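Local coordinates for BH2621 protein (Bacillus halodurans, PDB 2QML) that is probably a GNAT-fold N-acyltransferase of siderophore biosynthesis, moving a fatty acyl group from a carrier protein to a lysine side-chain amine, at residues S87-E92 / H104-H109; D15-K20 / S191-N196; A9-F14 / L22-V27. One frame throughout, in Å; residues are numbered along the deposited sequence.

Contact 1: residues S87-E92 / H104-H109; sequences SYWVKE and HDQGIH
Tyr88 leans across Gly107 on the neighbouring antiparallel strand, and its ring fills the place where a side chain would otherwise stand. With CG between the backbone N and the carbonyl carbon (chi1 64°), the tyrosine turns over its partner instead of away from the sheet. CB leads to CG and CD2, which lie near the carbonyl of Gly107; CD1, CE1 and CZ pass over Gly107 CA, which makes a CH-pi contact 3.7 Å from the Tyr88 ring centroid. Tyr88 CE2 then comes within 3.2 Å of His109 NE2, over one face of the imidazole. The two rings are nearly parallel but slid apart, overlapping little. At the tip, Tyr88 OH donates to a water 2.6 Å away, and that water in turn donates a hydrogen bond to Ile108 O.

Beneath the ring, Tyr88 N donates to Gly107 O at 3.1 Å, and Gly107 N returns a bond to Tyr88 O at 2.8 Å. Val90 N adds a third to Asp105 O at 3.0 Å. On the opposite face, Trp89 runs alongside Gln106, and Trp89 CZ3 lies 3.7 Å from Gln106 CG. The polar ends of Ser87 and Gln106 both turn to Lys134, and Gln106 NE2 also to Thr140. Strands 80-89 and 106-112 are thus paired as central neighbours in the mixed sheet of a GNAT acyltransferase domain.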
loop_
_atom_site.group_PDB
_atom_site.type_symbol
_atom_site.label_atom_id
_atom_site.label_comp_id
_atom_site.label_asym_id
_atom_site.label_seq_id
_atom_site.Cartn_x
_atom_site.Cartn_y
_atom_site.Cartn_z
ATOM N N SER A 87 2.826 -0.162 -5.347
ATOM C CA SER A 87 2.460 -1.524 -5.769
ATOM C C SER A 87 3.646 -2.129 -6.556
ATOM O O SER A 87 4.119 -1.552 -7.542
ATOM C CB SER A 87 1.198 -1.462 -6.602
ATOM O OG SER A 87 0.898 -2.704 -7.152
ATOM N N TYR A 88 4.136 -3.318 -6.174
ATOM C CA TYR A 88 5.323 -3.867 -6.814
ATOM C C TYR A 88 5.292 -5.379 -6.998
ATOM O O TYR A 88 4.475 -6.060 -6.396
ATOM C CB TYR A 88 6.576 -3.439 -6.017
ATOM C CG TYR A 88 6.628 -3.983 -4.591
ATOM C CD1 TYR A 88 7.237 -5.189 -4.336
ATOM C CD2 TYR A 88 6.103 -3.263 -3.503
ATOM C CE1 TYR A 88 7.272 -5.714 -3.035
ATOM C CE2 TYR A 88 6.151 -3.800 -2.198
ATOM C CZ TYR A 88 6.756 -5.000 -2.001
ATOM O OH TYR A 88 6.840 -5.569 -0.725
ATOM N N TRP A 89 6.155 -5.849 -7.914
ATOM C CA TRP A 89 6.406 -7.261 -8.135
ATOM C C TRP A 89 7.473 -7.720 -7.171
ATOM O O TRP A 89 8.569 -7.134 -7.077
ATOM C CB TRP A 89 6.891 -7.538 -9.556
ATOM C CG TRP A 89 5.877 -7.212 -10.613
ATOM C CD1 TRP A 89 5.907 -6.138 -11.481
ATOM C CD2 TRP A 89 4.673 -7.934 -10.926
ATOM N NE1 TRP A 89 4.830 -6.180 -12.321
ATOM C CE2 TRP A 89 4.054 -7.266 -12.004
ATOM C CE3 TRP A 89 4.080 -9.103 -10.435
ATOM C CZ2 TRP A 89 2.861 -7.703 -12.552
ATOM C CZ3 TRP A 89 2.912 -9.541 -10.991
ATOM C CH2 TRP A 89 2.313 -8.849 -12.056
ATOM N N VAL A 90 7.161 -8.785 -6.432
ATOM C CA VAL A 90 8.111 -9.313 -5.457
ATOM C C VAL A 90 9.421 -9.701 -6.149
ATOM O O VAL A 90 10.501 -9.398 -5.618
ATOM C CB VAL A 90 7.552 -10.521 -4.688
ATOM C CG1 VAL A 90 8.690 -11.280 -3.920
ATOM C CG2 VAL A 90 6.453 -10.080 -3.721
ATOM N N LYS A 91 9.343 -10.327 -7.336
ATOM C CA LYS A 91 10.517 -10.865 -8.005
ATOM C C LYS A 91 11.634 -9.842 -8.175
ATOM O O LYS A 91 12.794 -10.193 -8.100
ATOM C CB LYS A 91 10.125 -11.462 -9.368
ATOM C CG LYS A 91 11.263 -12.211 -10.094
ATOM C CD LYS A 91 10.782 -12.644 -11.486
ATOM C CE LYS A 91 11.888 -13.360 -12.264
ATOM N NZ LYS A 91 11.351 -13.786 -13.582
ATOM N N GLU A 92 11.267 -8.588 -8.381
ATOM C CA GLU A 92 12.271 -7.554 -8.586
ATOM C C GLU A 92 12.507 -6.672 -7.354
ATOM O O GLU A 92 13.137 -5.630 -7.452
ATOM C CB GLU A 92 11.870 -6.702 -9.827
ATOM C CG GLU A 92 11.910 -7.453 -11.183
ATOM C CD GLU A 92 10.575 -8.161 -11.517
ATOM N N HIS A 104 4.768 -14.486 -9.734
ATOM C CA HIS A 104 3.804 -13.376 -9.861
ATOM C C HIS A 104 3.333 -12.807 -8.537
ATOM O O HIS A 104 2.382 -12.070 -8.492
ATOM C CB HIS A 104 2.615 -13.815 -10.697
ATOM C CG HIS A 104 3.002 -14.166 -12.087
ATOM N ND1 HIS A 104 3.279 -15.460 -12.476
ATOM C CD2 HIS A 104 3.249 -13.381 -13.155
ATOM C CE1 HIS A 104 3.628 -15.462 -13.747
ATOM N NE2 HIS A 104 3.623 -14.211 -14.181
ATOM N N ASP A 105 4.029 -13.116 -7.450
ATOM C CA ASP A 105 3.681 -12.522 -6.179
ATOM C C ASP A 105 3.853 -11.014 -6.270
ATOM O O ASP A 105 4.777 -10.537 -6.900
ATOM C CB ASP A 105 4.581 -13.046 -5.050
ATOM C CG ASP A 105 4.315 -14.498 -4.652
ATOM O OD1 ASP A 105 3.352 -15.118 -5.123
ATOM O OD2 ASP A 105 5.064 -14.953 -3.751
ATOM N N GLN A 106 2.997 -10.280 -5.572
ATOM C CA GLN A 106 3.059 -8.852 -5.531
ATOM C C GLN A 106 3.190 -8.396 -4.076
ATOM O O GLN A 106 2.946 -9.154 -3.126
ATOM C CB GLN A 106 1.805 -8.213 -6.174
ATOM C CG GLN A 106 1.593 -8.530 -7.651
ATOM C CD GLN A 106 0.351 -7.861 -8.132
ATOM O OE1 GLN A 106 0.089 -6.751 -7.749
ATOM N NE2 GLN A 106 -0.406 -8.510 -8.981
ATOM N N GLY A 107 3.579 -7.143 -3.931
ATOM C CA GLY A 107 3.669 -6.472 -2.651
ATOM C C GLY A 107 3.060 -5.100 -2.639
ATOM O O GLY A 107 2.704 -4.559 -3.690
ATOM N N ILE A 108 2.890 -4.557 -1.434
ATOM C CA ILE A 108 2.280 -3.260 -1.255
ATOM C C ILE A 108 2.939 -2.458 -0.146
ATOM O O ILE A 108 3.304 -3.009 0.921
ATOM C CB ILE A 108 0.758 -3.378 -1.000
ATOM C CG1 ILE A 108 0.067 -1.988 -1.141
ATOM C CG2 ILE A 108 0.436 -4.127 0.330
ATOM C CD1 ILE A 108 0.089 -1.418 -2.589
ATOM N N HIS A 109 3.208 -1.196 -0.441
ATOM C CA HIS A 109 3.624 -0.224 0.555
ATOM C C HIS A 109 2.548 0.855 0.568
ATOM O O HIS A 109 1.972 1.157 -0.492
ATOM C CB HIS A 109 4.966 0.426 0.290
ATOM C CG HIS A 109 6.111 -0.527 0.161
ATOM N ND1 HIS A 109 6.570 -1.278 1.234
ATOM C CD2 HIS A 109 6.987 -0.717 -0.838
ATOM C CE1 HIS A 109 7.641 -1.958 0.848
ATOM N NE2 HIS A 109 7.870 -1.693 -0.421
HETATM O O HOH W 1 5.360 -4.675 1.207
HETATM O O HOH W 2 6.824 -11.079 -8.531
#

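Contact 2: residues D15-K20 / S191-N196; sequences DHVVNK and SDWKMN
The turn between strands 11-15 and 20-26 meets the last turn of helix 183-194, the nearest CA atoms being those of Val17 and Lys194, 6.7 Å apart; Asn19 and Lys20 form a G1 bulge facing Asp15, while Asn196, with positive phi, is the C-prime residue of a Schellman motif.

Asp15 carries most of the polar contact. Its CG stands anti to the backbone N (chi1 -173°), which sends OD2 toward the helix. There OD2 takes two donors. Trp193 NE1 donates to the syn lone pair of Asp15 OD2 at 2.9 Å, nearly straight (167°), the oxygen lying almost in the indole plane. Lys194 NZ, also 2.9 Å from Asp15 OD2, makes a salt bridge from above the carboxylate plane. The other oxygen turns back into its own loop: Asp15 OD1 accepts from Val18 N at 3.1 Å, an Asx motif, with a weaker bond from Val17 N.

His16 works on the helix end. His16 NE2 donates to Lys194 O at 2.7 Å, and that oxygen lies in the plane of the imidazole. The donor in turn sits on a lone pair in the carbonyl plane, though the N-H is bent to 143°. Asn196 OD1 sits near the same ring edge, 3.5 Å from His16 CE1, with the amide turned almost perpendicular to the imidazole.

Val17 supplies the apolar part. Val17 CG1 lies over one face of the six-membered ring of Trp193, 3.9 Å from its centroid, while Pro125 and Leu128 of helix 123-135 also touch Trp193.

Gripped through both oxygens, the carboxylate of Asp15 has its rotation fixed, and the two donors on OD2 would be expected to stabilise its negative charge. One aspartate therefore shapes its own turn and ties it to the C-terminal helix.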
loop_
_atom_site.group_PDB
_atom_site.type_symbol
_atom_site.label_atom_id
_atom_site.label_comp_id
_atom_site.label_asym_id
_atom_site.label_seq_id
_atom_site.Cartn_x
_atom_site.Cartn_y
_atom_site.Cartn_z
ATOM N N ASP A 15 -17.580 2.829 -2.499
ATOM C CA ASP A 15 -17.642 1.906 -1.353
ATOM C C ASP A 15 -18.877 2.239 -0.527
ATOM O O ASP A 15 -18.966 3.293 0.097
ATOM C CB ASP A 15 -16.395 1.936 -0.505
ATOM C CG ASP A 15 -16.440 0.872 0.552
ATOM O OD1 ASP A 15 -17.055 1.104 1.604
ATOM O OD2 ASP A 15 -15.946 -0.234 0.296
ATOM N N HIS A 16 -19.831 1.322 -0.540
ATOM C CA HIS A 16 -21.122 1.556 0.077
ATOM C C HIS A 16 -21.024 1.462 1.604
ATOM O O HIS A 16 -21.881 1.996 2.268
ATOM C CB HIS A 16 -22.215 0.613 -0.472
ATOM C CG HIS A 16 -22.177 -0.777 0.090
ATOM N ND1 HIS A 16 -22.876 -1.132 1.219
ATOM C CD2 HIS A 16 -21.508 -1.894 -0.299
ATOM C CE1 HIS A 16 -22.633 -2.397 1.506
ATOM N NE2 HIS A 16 -21.825 -2.891 0.590
ATOM N N VAL A 17 -19.999 0.819 2.142
ATOM C CA VAL A 17 -19.839 0.693 3.580
ATOM C C VAL A 17 -19.518 2.057 4.227
ATOM O O VAL A 17 -20.164 2.410 5.235
ATOM C CB VAL A 17 -18.804 -0.401 3.958
ATOM C CG1 VAL A 17 -18.638 -0.460 5.477
ATOM C CG2 VAL A 17 -19.243 -1.745 3.397
ATOM N N VAL A 18 -18.554 2.793 3.686
ATOM C CA VAL A 18 -18.209 4.124 4.177
ATOM C C VAL A 18 -18.944 5.237 3.399
ATOM O O VAL A 18 -18.859 6.418 3.756
ATOM C CB VAL A 18 -16.679 4.365 4.179
ATOM C CG1 VAL A 18 -15.985 3.368 5.147
ATOM C CG2 VAL A 18 -16.049 4.303 2.789
ATOM N N ASN A 19 -19.663 4.836 2.354
ATOM C CA ASN A 19 -20.421 5.727 1.480
ATOM C C ASN A 19 -19.511 6.822 0.874
ATOM O O ASN A 19 -19.744 8.027 1.024
ATOM C CB ASN A 19 -21.593 6.320 2.267
ATOM C CG ASN A 19 -22.658 6.849 1.398
ATOM O OD1 ASN A 19 -23.174 6.133 0.529
ATOM N ND2 ASN A 19 -23.066 8.092 1.660
ATOM N N LYS A 20 -18.439 6.384 0.243
ATOM C CA LYS A 20 -17.482 7.266 -0.371
ATOM C C LYS A 20 -17.051 6.747 -1.731
ATOM O O LYS A 20 -17.107 5.546 -2.010
ATOM C CB LYS A 20 -16.203 7.331 0.448
ATOM C CG LYS A 20 -16.302 7.734 1.880
ATOM C CD LYS A 20 -16.712 9.146 2.039
ATOM C CE LYS A 20 -16.774 9.438 3.517
ATOM N NZ LYS A 20 -17.316 10.778 3.671
ATOM N N SER A 191 -15.502 -9.844 0.547
ATOM C CA SER A 191 -16.938 -10.115 0.538
ATOM C C SER A 191 -17.570 -9.852 1.921
ATOM O O SER A 191 -18.644 -9.271 1.986
ATOM C CB SER A 191 -17.192 -11.534 0.047
ATOM O OG SER A 191 -16.691 -11.643 -1.267
ATOM N N ASP A 192 -16.912 -10.258 3.004
ATOM C CA ASP A 192 -17.380 -9.922 4.364
ATOM C C ASP A 192 -17.580 -8.397 4.496
ATOM O O ASP A 192 -18.599 -7.932 5.018
ATOM C CB ASP A 192 -16.391 -10.338 5.452
ATOM C CG ASP A 192 -16.264 -11.856 5.631
ATOM O OD1 ASP A 192 -17.192 -12.582 5.240
ATOM O OD2 ASP A 192 -15.222 -12.310 6.180
ATOM N N TRP A 193 -16.587 -7.628 4.056
ATOM C CA TRP A 193 -16.637 -6.171 4.101
ATOM C C TRP A 193 -17.887 -5.622 3.376
ATOM O O TRP A 193 -18.654 -4.826 3.926
ATOM C CB TRP A 193 -15.355 -5.586 3.496
ATOM C CG TRP A 193 -15.385 -4.134 3.351
ATOM C CD1 TRP A 193 -15.696 -3.438 2.212
ATOM C CD2 TRP A 193 -15.179 -3.159 4.371
ATOM N NE1 TRP A 193 -15.670 -2.097 2.469
ATOM C CE2 TRP A 193 -15.350 -1.888 3.775
ATOM C CE3 TRP A 193 -14.815 -3.222 5.721
ATOM C CZ2 TRP A 193 -15.197 -0.687 4.493
ATOM C CZ3 TRP A 193 -14.678 -2.037 6.428
ATOM C CH2 TRP A 193 -14.853 -0.795 5.814
ATOM N N LYS A 194 -18.060 -6.046 2.127
ATOM C CA LYS A 194 -19.124 -5.582 1.269
ATOM C C LYS A 194 -20.490 -6.071 1.748
ATOM O O LYS A 194 -21.486 -5.436 1.480
ATOM C CB LYS A 194 -18.852 -6.016 -0.189
ATOM C CG LYS A 194 -17.647 -5.342 -0.892
ATOM C CD LYS A 194 -17.728 -3.816 -0.975
ATOM C CE LYS A 194 -16.580 -3.255 -1.788
ATOM N NZ LYS A 194 -16.718 -1.813 -2.027
HETATM N N MSE A 195 -20.514 -7.173 2.482
HETATM C CA MSE A 195 -21.759 -7.721 3.003
HETATM C C MSE A 195 -21.997 -7.293 4.445
HETATM O O MSE A 195 -22.830 -7.861 5.126
HETATM C CB MSE A 195 -21.768 -9.250 2.869
HETATM C CG MSE A 195 -21.850 -9.731 1.422
HETATM SE SE MSE A 195 -23.268 -8.780 0.374
HETATM C CE MSE A 195 -24.841 -8.987 1.579
ATOM N N ASN A 196 -21.281 -6.269 4.903
ATOM C CA ASN A 196 -21.475 -5.717 6.247
ATOM C C ASN A 196 -21.251 -6.733 7.375
ATOM O O ASN A 196 -21.934 -6.678 8.401
ATOM C CB ASN A 196 -22.875 -5.071 6.327
ATOM C CG ASN A 196 -23.067 -3.985 5.275
ATOM O OD1 ASN A 196 -23.855 -4.141 4.336
ATOM N ND2 ASN A 196 -22.296 -2.907 5.392
#

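Contact 3: residues A9-F14 / L22-V27; sequences APFEVF and LSFRHV
Phe11 and Phe24 form a hydrogen-bonded antiparallel pair with their side chains on the same face of the sheet, and four backbone bonds set the register. Phe24 N donates to Phe11 O at 2.8 Å, almost straight, and Phe11 N answers to Phe24 O at 3.0 Å with more bend (151°). Two residues along, Val13 N meets Leu22 O at 2.8 Å and Leu22 N meets Val13 O at 2.7 Å. Between these pairs Glu12 and Ser23 make a non-hydrogen-bonded pair, where the CA of Glu12 approaches Leu22 O at 3.2 Å in a CA-H...O contact.

These two strands, 11-15 and 20-26, make the beta hairpin that opens the chain. The first is the outermost strand of the sheet on its side, and the second continues the sheet through backbone bonds to strand 70-77.

Aromatic packing occupies the face that carries Phe11, Val13, Leu22 and Phe24. A chi1 of 62° tucks the Phe11 ring in over its own backbone, toward Phe24, and the two side chains run alongside each other in the same direction. Their planes are 19° apart and slid so that overlap is slight; the precise ring separation is doubtful. Phe24 CB sits over one face of the Phe11 ring in a CH-pi contact. Ile130 of helix 123-135 touches both phenylalanines.

An aliphatic contact extends this face: Val13 CG2 rests 3.9 Å from Leu22 CB.

A second, off-centre CH-pi contact lies at the chain-start end of the hairpin, where Pro10 CD approaches the His26 ring, 3.8 Å from His26 NE2, whose hydrogen bond goes to Leu8 O.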
loop_
_atom_site.group_PDB
_atom_site.type_symbol
_atom_site.label_atom_id
_atom_site.label_comp_id
_atom_site.label_asym_id
_atom_site.label_seq_id
_atom_site.Cartn_x
_atom_site.Cartn_y
_atom_site.Cartn_z
ATOM N N ALA A 9 -3.212 -0.358 -13.051
ATOM C CA ALA A 9 -4.030 0.677 -13.649
ATOM C C ALA A 9 -4.776 1.545 -12.649
ATOM O O ALA A 9 -5.220 1.066 -11.598
ATOM C CB ALA A 9 -5.085 0.032 -14.582
ATOM N N PRO A 10 -5.027 2.804 -13.030
ATOM C CA PRO A 10 -5.896 3.650 -12.209
ATOM C C PRO A 10 -7.330 3.117 -12.187
ATOM O O PRO A 10 -7.756 2.420 -13.136
ATOM C CB PRO A 10 -5.841 5.014 -12.922
ATOM C CG PRO A 10 -5.632 4.675 -14.298
ATOM C CD PRO A 10 -4.655 3.510 -14.264
ATOM N N PHE A 11 -8.034 3.430 -11.103
ATOM C CA PHE A 11 -9.390 2.953 -10.937
ATOM C C PHE A 11 -10.182 3.842 -10.014
ATOM O O PHE A 11 -9.623 4.619 -9.263
ATOM C CB PHE A 11 -9.404 1.487 -10.452
ATOM C CG PHE A 11 -8.770 1.266 -9.119
ATOM C CD1 PHE A 11 -7.419 1.011 -9.004
ATOM C CD2 PHE A 11 -9.539 1.341 -7.959
ATOM C CE1 PHE A 11 -6.844 0.779 -7.710
ATOM C CE2 PHE A 11 -8.964 1.127 -6.705
ATOM C CZ PHE A 11 -7.662 0.866 -6.590
ATOM N N GLU A 12 -11.489 3.760 -10.126
ATOM C CA GLU A 12 -12.413 4.475 -9.265
ATOM C C GLU A 12 -13.568 3.541 -8.902
ATOM O O GLU A 12 -14.213 2.937 -9.774
ATOM C CB GLU A 12 -12.906 5.769 -9.886
ATOM C CG GLU A 12 -13.996 6.431 -9.023
ATOM C CD GLU A 12 -14.556 7.694 -9.584
ATOM O OE1 GLU A 12 -14.045 8.202 -10.611
ATOM O OE2 GLU A 12 -15.599 8.141 -9.021
ATOM N N VAL A 13 -13.848 3.431 -7.608
ATOM C CA VAL A 13 -14.949 2.587 -7.129
ATOM C C VAL A 13 -15.757 3.328 -6.087
ATOM O O VAL A 13 -15.288 4.268 -5.438
ATOM C CB VAL A 13 -14.465 1.240 -6.542
ATOM C CG1 VAL A 13 -13.697 0.442 -7.623
ATOM C CG2 VAL A 13 -13.607 1.442 -5.232
ATOM N N PHE A 14 -17.005 2.916 -5.947
ATOM C CA PHE A 14 -17.828 3.372 -4.851
ATOM C C PHE A 14 -17.674 2.358 -3.732
ATOM O O PHE A 14 -17.575 1.156 -3.988
ATOM C CB PHE A 14 -19.287 3.453 -5.233
ATOM C CG PHE A 14 -20.131 4.093 -4.183
ATOM C CD1 PHE A 14 -20.035 5.440 -3.944
ATOM C CD2 PHE A 14 -21.036 3.352 -3.454
ATOM C CE1 PHE A 14 -20.807 6.030 -2.996
ATOM C CE2 PHE A 14 -21.851 3.944 -2.502
ATOM C CZ PHE A 14 -21.728 5.289 -2.267
ATOM N N LEU A 22 -13.908 6.120 -3.953
ATOM C CA LEU A 22 -12.487 5.858 -3.808
ATOM C C LEU A 22 -11.873 5.928 -5.188
ATOM O O LEU A 22 -12.325 5.277 -6.124
ATOM C CB LEU A 22 -12.229 4.473 -3.248
ATOM C CG LEU A 22 -13.037 4.058 -2.011
ATOM C CD1 LEU A 22 -12.538 2.692 -1.546
ATOM C CD2 LEU A 22 -12.971 5.110 -0.938
ATOM N N SER A 23 -10.843 6.729 -5.324
ATOM C CA SER A 23 -10.174 6.770 -6.623
ATOM C C SER A 23 -8.656 6.801 -6.475
ATOM O O SER A 23 -8.075 7.437 -5.589
ATOM C CB SER A 23 -10.645 7.900 -7.478
ATOM O OG SER A 23 -10.550 9.120 -6.858
ATOM N N PHE A 24 -8.053 6.035 -7.358
ATOM C CA PHE A 24 -6.599 5.828 -7.384
ATOM C C PHE A 24 -6.038 6.196 -8.741
ATOM O O PHE A 24 -6.523 5.719 -9.780
ATOM C CB PHE A 24 -6.282 4.372 -7.114
ATOM C CG PHE A 24 -6.466 3.936 -5.691
ATOM C CD1 PHE A 24 -7.740 3.707 -5.194
ATOM C CD2 PHE A 24 -5.388 3.663 -4.887
ATOM C CE1 PHE A 24 -7.934 3.244 -3.877
ATOM C CE2 PHE A 24 -5.569 3.219 -3.552
ATOM C CZ PHE A 24 -6.829 3.033 -3.062
ATOM N N ARG A 25 -5.015 7.031 -8.754
ATOM C CA ARG A 25 -4.391 7.481 -9.972
ATOM C C ARG A 25 -2.899 7.348 -9.858
ATOM O O ARG A 25 -2.355 7.322 -8.770
ATOM C CB ARG A 25 -4.749 8.944 -10.265
ATOM C CG ARG A 25 -4.301 9.981 -9.235
ATOM C CD ARG A 25 -4.402 11.382 -9.739
ATOM N NE ARG A 25 -3.999 12.382 -8.752
ATOM C CZ ARG A 25 -2.740 12.734 -8.529
ATOM N NH1 ARG A 25 -1.771 12.115 -9.142
ATOM N NH2 ARG A 25 -2.450 13.662 -7.631
ATOM N N HIS A 26 -2.249 7.320 -11.003
ATOM C CA HIS A 26 -0.799 7.311 -11.059
ATOM C C HIS A 26 -0.259 8.620 -10.533
ATOM O O HIS A 26 -0.778 9.715 -10.797
ATOM C CB HIS A 26 -0.258 7.069 -12.472
ATOM C CG HIS A 26 -0.449 5.673 -12.964
ATOM N ND1 HIS A 26 -0.281 5.330 -14.280
ATOM C CD2 HIS A 26 -0.945 4.566 -12.355
ATOM C CE1 HIS A 26 -0.546 4.043 -14.440
ATOM N NE2 HIS A 26 -0.940 3.546 -13.285
ATOM N N VAL A 27 0.781 8.492 -9.721
ATOM C CA VAL A 27 1.526 9.644 -9.301
ATOM C C VAL A 27 2.265 10.276 -10.538
ATOM O O VAL A 27 2.683 9.580 -11.485
ATOM C CB VAL A 27 2.524 9.247 -8.203
ATOM C CG1 VAL A 27 3.584 10.340 -7.976
ATOM C CG2 VAL A 27 1.800 8.832 -6.885
#

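Contacts 1 and 3 belong to the same mixed sheet: the hairpin of contact 3 lies at one margin, and strands 70-77 and 80-89 carry the sheet on to contact 1. Their centres are 18 Å apart, with nearest atoms about 7 Å apart, and helix 123-135 touches side chains of all three contacts. Contact 2 adjoins contact 3, because its segment 15-20 is the turn of that hairpin; Asp15 CB packs against Leu22 CD1 at 4.1 Å. Along the chain contact 3 closes before contact 1 opens; contact 1 falls wholly between the two segments of contact 2, whereas the segments of contacts 2 and 3 alternate. The C-terminal helix is thereby brought back to the N-terminal hairpin, joining both ends of the GNAT fold.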